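Local coordinates for protein probable L,D-transpeptidase 3 (Mycobacterium tuberculosis, PDB 6D4K) that probably acts as an L,D-transpeptidase in cell-wall biogenesis, may link proteins to peptidoglycan, and is covalently modified by the beta-lactam faropenem, at residues K112-V120 against F128-E136. Sequence-based numbering, arbitrary orientation.
Sequences KTGPAVVGV and FTVSIDGVE
Val120 and Thr129 face each other as a hydrogen-bonded antiparallel pair, Val120 N donating to Thr129 O and Thr129 N returning a bond of 2.8 Å to Val120 O. The beta-branched side chain of Val120, on the same face as Val118, Thr129 and Ser131, suits an extended strand and touches Gln260 of strand 256-260. Val120 O also accepts a hydrogen bond from a water. A chi1 of -56° puts Thr129 OG1 beside its own backbone N, where the same water, 2.6 Å from Thr129 OG1, spans the two oxygens. Threonine combines a branched strand side chain with a hydroxyl for this hydrated face. Two residues along, Val118 and Ser131 repeat the paired bonds, and Ser131 OG lies 3.7 Å from Val118 CB.

Asp133 closes the ladder differently. Its N donates to Ala116 O, but the answering bond goes to its side chain: Ala116 N meets Asp133 OD1 at 2.9 Å, nearly straight at 171° yet from above the carboxylate plane. A short acidic side chain thus stands in for a backbone carbonyl, while Asp133 OD2 lies 3.6 Å from Pro115 CB and accepts a hydrogen bond from His97. Asp133 and Gly134 are the central residues of a type I' turn; their positive phi values suit aspartate and glycine. A second water joins Gly134 N, Ala116 O and Ser131 OG, tying turn to strand.

On the face of Val117 and Val130, Phe128, with CG anti to the backbone N (chi1 -172°), brings its ring against Gly119. Having no side chain, Gly119 lets Phe128 CZ lie 3.6 Å from Gly119 CA. The ring also meets Tyr247 edge-to-face.

The arrangement is a beta hairpin of the L,D-transpeptidase (YkuD) catalytic domain; strand 256-260 pairs parallel with strand 117-122 and extends the sheet.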
loop_
_atom_site.group_PDB
_atom_site.type_symbol
_atom_site.label_atom_id
_atom_site.label_comp_id
_atom_site.label_asym_id
_atom_site.label_seq_id
_atom_site.Cartn_x
_atom_site.Cartn_y
_atom_site.Cartn_z
ATOM N N LYS A 112 6.071 -10.815 -13.122
ATOM C CA LYS A 112 5.398 -9.943 -14.064
ATOM C C LYS A 112 4.752 -8.796 -13.317
ATOM O O LYS A 112 4.280 -8.956 -12.189
ATOM C CB LYS A 112 4.327 -10.702 -14.855
ATOM C CG LYS A 112 4.953 -11.840 -15.661
ATOM C CD LYS A 112 4.395 -11.943 -17.072
ATOM C CE LYS A 112 4.300 -13.387 -17.526
ATOM N NZ LYS A 112 5.557 -14.145 -17.272
ATOM N N THR A 113 4.712 -7.642 -13.965
ATOM C CA THR A 113 3.996 -6.501 -13.430
ATOM C C THR A 113 2.729 -6.263 -14.244
ATOM O O THR A 113 2.723 -6.448 -15.469
ATOM C CB THR A 113 4.862 -5.243 -13.448
ATOM O OG1 THR A 113 5.380 -5.041 -14.766
ATOM C CG2 THR A 113 6.021 -5.386 -12.462
ATOM N N GLY A 114 1.660 -5.861 -13.559
ATOM C CA GLY A 114 0.460 -5.417 -14.229
ATOM C C GLY A 114 0.545 -3.936 -14.554
ATOM O O GLY A 114 1.642 -3.377 -14.721
ATOM N N PRO A 115 -0.605 -3.268 -14.634
ATOM C CA PRO A 115 -0.596 -1.817 -14.859
ATOM C C PRO A 115 -0.041 -1.085 -13.645
ATOM O O PRO A 115 -0.089 -1.575 -12.510
ATOM C CB PRO A 115 -2.077 -1.485 -15.072
ATOM C CG PRO A 115 -2.804 -2.558 -14.309
ATOM C CD PRO A 115 -1.969 -3.800 -14.440
ATOM N N ALA A 116 0.466 0.124 -13.888
ATOM C CA ALA A 116 0.906 0.987 -12.794
ATOM C C ALA A 116 -0.322 1.682 -12.235
ATOM O O ALA A 116 -0.835 2.627 -12.822
ATOM C CB ALA A 116 1.947 1.990 -13.278
ATOM N N VAL A 117 -0.819 1.203 -11.106
ATOM C CA VAL A 117 -2.003 1.792 -10.494
ATOM C C VAL A 117 -1.493 2.549 -9.280
ATOM O O VAL A 117 -1.112 1.942 -8.269
ATOM C CB VAL A 117 -3.058 0.741 -10.126
ATOM C CG1 VAL A 117 -4.275 1.404 -9.482
ATOM C CG2 VAL A 117 -3.433 -0.088 -11.359
ATOM N N VAL A 118 -1.432 3.872 -9.405
ATOM C CA VAL A 118 -0.797 4.741 -8.425
ATOM C C VAL A 118 -1.872 5.582 -7.761
ATOM O O VAL A 118 -2.691 6.203 -8.452
ATOM C CB VAL A 118 0.246 5.659 -9.089
ATOM C CG1 VAL A 118 0.902 6.562 -8.059
ATOM C CG2 VAL A 118 1.287 4.856 -9.872
ATOM N N GLY A 119 -1.854 5.624 -6.433
ATOM C CA GLY A 119 -2.762 6.472 -5.693
ATOM C C GLY A 119 -2.009 7.520 -4.903
ATOM O O GLY A 119 -1.053 7.191 -4.195
ATOM N N VAL A 120 -2.405 8.785 -5.026
ATOM C CA VAL A 120 -1.739 9.889 -4.335
ATOM C C VAL A 120 -2.751 10.571 -3.428
ATOM O O VAL A 120 -3.750 11.121 -3.908
ATOM C CB VAL A 120 -1.113 10.890 -5.318
ATOM C CG1 VAL A 120 -0.431 12.020 -4.553
ATOM C CG2 VAL A 120 -0.121 10.190 -6.230
ATOM N N PHE A 128 -7.778 11.906 -3.094
ATOM C CA PHE A 128 -7.004 10.724 -3.438
ATOM C C PHE A 128 -7.101 10.599 -4.946
ATOM O O PHE A 128 -8.197 10.417 -5.481
ATOM C CB PHE A 128 -7.583 9.487 -2.742
ATOM C CG PHE A 128 -6.747 8.244 -2.881
ATOM C CD1 PHE A 128 -5.498 8.168 -2.291
ATOM C CD2 PHE A 128 -7.234 7.132 -3.550
ATOM C CE1 PHE A 128 -4.735 7.026 -2.391
ATOM C CE2 PHE A 128 -6.477 5.976 -3.649
ATOM C CZ PHE A 128 -5.222 5.926 -3.069
ATOM N N THR A 129 -5.970 10.728 -5.632
ATOM C CA THR A 129 -5.933 10.756 -7.087
ATOM C C THR A 129 -5.384 9.431 -7.589
ATOM O O THR A 129 -4.265 9.048 -7.236
ATOM C CB THR A 129 -5.059 11.908 -7.578
ATOM O OG1 THR A 129 -5.538 13.144 -7.028
ATOM C CG2 THR A 129 -5.075 11.975 -9.106
ATOM N N VAL A 130 -6.160 8.741 -8.422
ATOM C CA VAL A 130 -5.765 7.441 -8.947
ATOM C C VAL A 130 -5.414 7.595 -10.416
ATOM O O VAL A 130 -6.169 8.196 -11.188
ATOM C CB VAL A 130 -6.869 6.383 -8.752
ATOM C CG1 VAL A 130 -6.426 5.042 -9.321
ATOM C CG2 VAL A 130 -7.230 6.255 -7.292
ATOM N N SER A 131 -4.288 7.023 -10.809
ATOM C CA SER A 131 -3.921 6.946 -12.210
ATOM C C SER A 131 -3.594 5.506 -12.573
ATOM O O SER A 131 -3.110 4.724 -11.742
ATOM C CB SER A 131 -2.733 7.851 -12.542
ATOM O OG SER A 131 -1.606 7.497 -11.773
ATOM N N ILE A 132 -3.866 5.168 -13.826
ATOM C CA ILE A 132 -3.581 3.857 -14.379
ATOM C C ILE A 132 -2.650 4.084 -15.567
ATOM O O ILE A 132 -3.033 4.732 -16.554
ATOM C CB ILE A 132 -4.866 3.113 -14.783
ATOM C CG1 ILE A 132 -5.789 2.961 -13.567
ATOM C CG2 ILE A 132 -4.536 1.748 -15.358
ATOM C CD1 ILE A 132 -7.092 2.253 -13.859
ATOM N N ASP A 133 -1.410 3.606 -15.446
ATOM C CA ASP A 133 -0.380 3.835 -16.457
ATOM C C ASP A 133 -0.259 5.317 -16.804
ATOM O O ASP A 133 -0.130 5.697 -17.971
ATOM C CB ASP A 133 -0.606 2.961 -17.690
ATOM C CG ASP A 133 -0.546 1.472 -17.362
ATOM O OD1 ASP A 133 0.390 1.052 -16.654
ATOM O OD2 ASP A 133 -1.444 0.728 -17.809
ATOM N N GLY A 134 -0.325 6.168 -15.776
ATOM C CA GLY A 134 -0.121 7.593 -15.941
ATOM C C GLY A 134 -1.369 8.390 -16.251
ATOM O O GLY A 134 -1.322 9.630 -16.206
ATOM N N VAL A 135 -2.477 7.723 -16.569
ATOM C CA VAL A 135 -3.721 8.378 -16.961
ATOM C C VAL A 135 -4.666 8.365 -15.769
ATOM O O VAL A 135 -5.074 7.298 -15.297
ATOM C CB VAL A 135 -4.358 7.671 -18.166
ATOM C CG1 VAL A 135 -5.661 8.349 -18.529
ATOM C CG2 VAL A 135 -3.388 7.668 -19.359
ATOM N N GLU A 136 -5.022 9.545 -15.284
ATOM C CA GLU A 136 -5.947 9.633 -14.164
ATOM C C GLU A 136 -7.316 9.103 -14.575
ATOM O O GLU A 136 -7.830 9.448 -15.642
ATOM C CB GLU A 136 -6.065 11.087 -13.711
ATOM C CG GLU A 136 -4.819 11.639 -13.036
ATOM C CD GLU A 136 -3.684 11.933 -14.001
ATOM O OE1 GLU A 136 -3.939 12.062 -15.219
ATOM O OE2 GLU A 136 -2.529 12.036 -13.536
HETATM O O HOH W 1 -0.277 5.433 -12.937
HETATM O O HOH W 2 -4.657 13.700 -4.618
#